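PDB 2D81: PHB depolymerase from Penicillium funiculosum, which hydrolyses the ester bonds of polyhydroxybutyrate, an (R)-3-hydroxybutyrate polyester, using a circularly permuted alpha/beta hydrolase fold. Local coordinates for residues L3-V8 against V310-S315. Residues are numbered along the deposited sequence; the frame is centred on the assembly and turned at random.
Sequences LPAFNV and VKQIVS
Phe6 O lies only 3.0 Å from Ile313 O, two acceptors side by side with no hydrogen bond between them, although the N of the same phenylalanine donates to that very oxygen. The bond from Phe6 N to Ile313 O, at 2.9 Å and nearly straight (160° at the hydrogen), probably offsets the repulsion of the two carbonyls. It illustrates how a carbonyl near the end of a helix, here 301-314, can take its donor from a distant segment, in this case 307 residues earlier in the chain. One residue before it, Gln312 O accepts from Ser315 N and Ser315 OG of its own segment. The hydroxyl bond, Ser315 OG to Gln312 O, is 2.6 Å long. Ala5 CA also approaches Gln312 O, in a CA-H...O contact of 3.5 Å.

The side chain of Gln312 returns the favour to the N-terminal segment. With CG anti to the backbone N (chi1 172°) and a bend at chi2, the amide curls back and NE2 reaches Leu3 O at 3.1 Å; the bond is bent, and the oxygen lies out of the amide plane. The aliphatic part of the same chain slides past Leu3 in the opposite direction, CG against CG at 3.9 Å. Replacing Gln312 by alanine would remove the amide, and Leu3 O would probably lose this donor while one flank of the leucine was uncovered.

Ile313 supplies the apolar half. Its CG1 meets Leu3 CD1, the two side chains crossing at about a right angle, whereas its CG2 packs against Val8 CG2 at 3.9 Å and lies obliquely near the Phe6 ring. Val314 CG1 adds a touch on Val8 CG1.

Ile313 also reaches Leu223 of strand 221-227 and Leu259 of strand 256-260; Val8 and Phe6 touch Ile257, and Leu3 rests on Leu208 of strand 205-210, so the N-terminal segment and the C-terminal helix pack together against the central mixed sheet.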
loop_
_atom_site.group_PDB
_atom_site.type_symbol
_atom_site.label_atom_id
_atom_site.label_comp_id
_atom_site.label_asym_id
_atom_site.label_seq_id
_atom_site.Cartn_x
_atom_site.Cartn_y
_atom_site.Cartn_z
ATOM N N LEU A 3 2.443 -20.168 -1.551
ATOM C CA LEU A 3 2.125 -19.268 -0.447
ATOM C C LEU A 3 1.422 -20.057 0.660
ATOM O O LEU A 3 0.367 -20.649 0.432
ATOM C CB LEU A 3 1.215 -18.142 -0.947
ATOM C CG LEU A 3 0.740 -17.083 0.049
ATOM C CD1 LEU A 3 1.935 -16.323 0.616
ATOM C CD2 LEU A 3 -0.208 -16.121 -0.660
ATOM N N PRO A 4 2.000 -20.074 1.873
ATOM C CA PRO A 4 1.417 -20.801 3.007
ATOM C C PRO A 4 0.151 -20.176 3.585
ATOM O O PRO A 4 -0.086 -18.971 3.456
ATOM C CB PRO A 4 2.553 -20.815 4.035
ATOM C CG PRO A 4 3.791 -20.656 3.202
ATOM C CD PRO A 4 3.356 -19.613 2.208
ATOM N N ALA A 5 -0.657 -21.015 4.227
ATOM C CA ALA A 5 -1.725 -20.551 5.098
ATOM C C ALA A 5 -1.160 -20.410 6.507
ATOM O O ALA A 5 -0.424 -21.281 6.979
ATOM C CB ALA A 5 -2.879 -21.551 5.095
ATOM N N PHE A 6 -1.496 -19.309 7.170
ATOM C CA PHE A 6 -1.042 -19.072 8.534
ATOM C C PHE A 6 -2.216 -18.861 9.481
ATOM O O PHE A 6 -3.353 -18.677 9.045
ATOM C CB PHE A 6 -0.117 -17.852 8.582
ATOM C CG PHE A 6 1.212 -18.073 7.922
ATOM C CD1 PHE A 6 1.381 -17.825 6.565
ATOM C CD2 PHE A 6 2.291 -18.547 8.657
ATOM C CE1 PHE A 6 2.612 -18.047 5.949
ATOM C CE2 PHE A 6 3.525 -18.772 8.052
ATOM C CZ PHE A 6 3.685 -18.521 6.696
ATOM N N ASN A 7 -1.940 -18.895 10.782
ATOM C CA ASN A 7 -2.979 -18.651 11.767
ATOM C C ASN A 7 -3.137 -17.149 11.933
ATOM O O ASN A 7 -2.641 -16.554 12.894
ATOM C CB ASN A 7 -2.623 -19.297 13.108
ATOM C CG ASN A 7 -3.762 -19.215 14.107
ATOM O OD1 ASN A 7 -4.858 -18.763 13.775
ATOM N ND2 ASN A 7 -3.511 -19.660 15.334
ATOM N N VAL A 8 -3.820 -16.542 10.971
ATOM C CA VAL A 8 -4.052 -15.104 10.971
ATOM C C VAL A 8 -5.547 -14.837 11.035
ATOM O O VAL A 8 -6.318 -15.392 10.252
ATOM C CB VAL A 8 -3.479 -14.453 9.695
ATOM C CG1 VAL A 8 -3.852 -12.977 9.650
ATOM C CG2 VAL A 8 -1.964 -14.619 9.661
ATOM N N VAL A 310 -3.976 -12.602 0.223
ATOM C CA VAL A 310 -4.457 -12.381 1.578
ATOM C C VAL A 310 -5.375 -13.514 2.022
ATOM O O VAL A 310 -5.246 -14.030 3.134
ATOM C CB VAL A 310 -5.218 -11.044 1.681
ATOM C CG1 VAL A 310 -5.939 -10.951 3.015
ATOM C CG2 VAL A 310 -4.244 -9.889 1.525
ATOM N N LYS A 311 -6.303 -13.896 1.151
ATOM C CA LYS A 311 -7.272 -14.937 1.480
ATOM C C LYS A 311 -6.562 -16.242 1.827
ATOM O O LYS A 311 -6.986 -16.969 2.728
ATOM C CB LYS A 311 -8.215 -15.176 0.299
ATOM C CG LYS A 311 -9.031 -13.966 -0.134
ATOM C CD LYS A 311 -10.285 -13.783 0.701
ATOM C CE LYS A 311 -11.161 -12.684 0.114
ATOM N NZ LYS A 311 -12.467 -12.549 0.815
ATOM N N GLN A 312 -5.483 -16.535 1.106
ATOM C CA GLN A 312 -4.713 -17.750 1.347
ATOM C C GLN A 312 -4.049 -17.703 2.720
ATOM O O GLN A 312 -4.123 -18.661 3.491
ATOM C CB GLN A 312 -3.655 -17.925 0.256
ATOM C CG GLN A 312 -2.646 -19.053 0.496
ATOM C CD GLN A 312 -3.294 -20.411 0.706
ATOM O OE1 GLN A 312 -4.462 -20.617 0.373
ATOM N NE2 GLN A 312 -2.530 -21.350 1.252
ATOM N N ILE A 313 -3.410 -16.580 3.028
ATOM C CA ILE A 313 -2.711 -16.437 4.298
ATOM C C ILE A 313 -3.648 -16.561 5.498
ATOM O O ILE A 313 -3.296 -17.184 6.496
ATOM C CB ILE A 313 -1.967 -15.088 4.367
ATOM C CG1 ILE A 313 -0.804 -15.096 3.368
ATOM C CG2 ILE A 313 -1.466 -14.830 5.785
ATOM C CD1 ILE A 313 -0.146 -13.748 3.157
ATOM N N VAL A 314 -4.839 -15.976 5.409
ATOM C CA VAL A 314 -5.749 -15.995 6.552
ATOM C C VAL A 314 -6.559 -17.285 6.625
ATOM O O VAL A 314 -7.282 -17.515 7.595
ATOM C CB VAL A 314 -6.730 -14.797 6.525
ATOM C CG1 VAL A 314 -5.952 -13.496 6.447
ATOM C CG2 VAL A 314 -7.688 -14.928 5.352
ATOM N N SER A 315 -6.435 -18.126 5.603
ATOM C CA SER A 315 -7.215 -19.363 5.542
ATOM C C SER A 315 -6.753 -20.370 6.592
ATOM O O SER A 315 -7.386 -21.408 6.789
ATOM C CB SER A 315 -7.109 -19.998 4.153
ATOM O OG SER A 315 -5.826 -20.564 3.943
#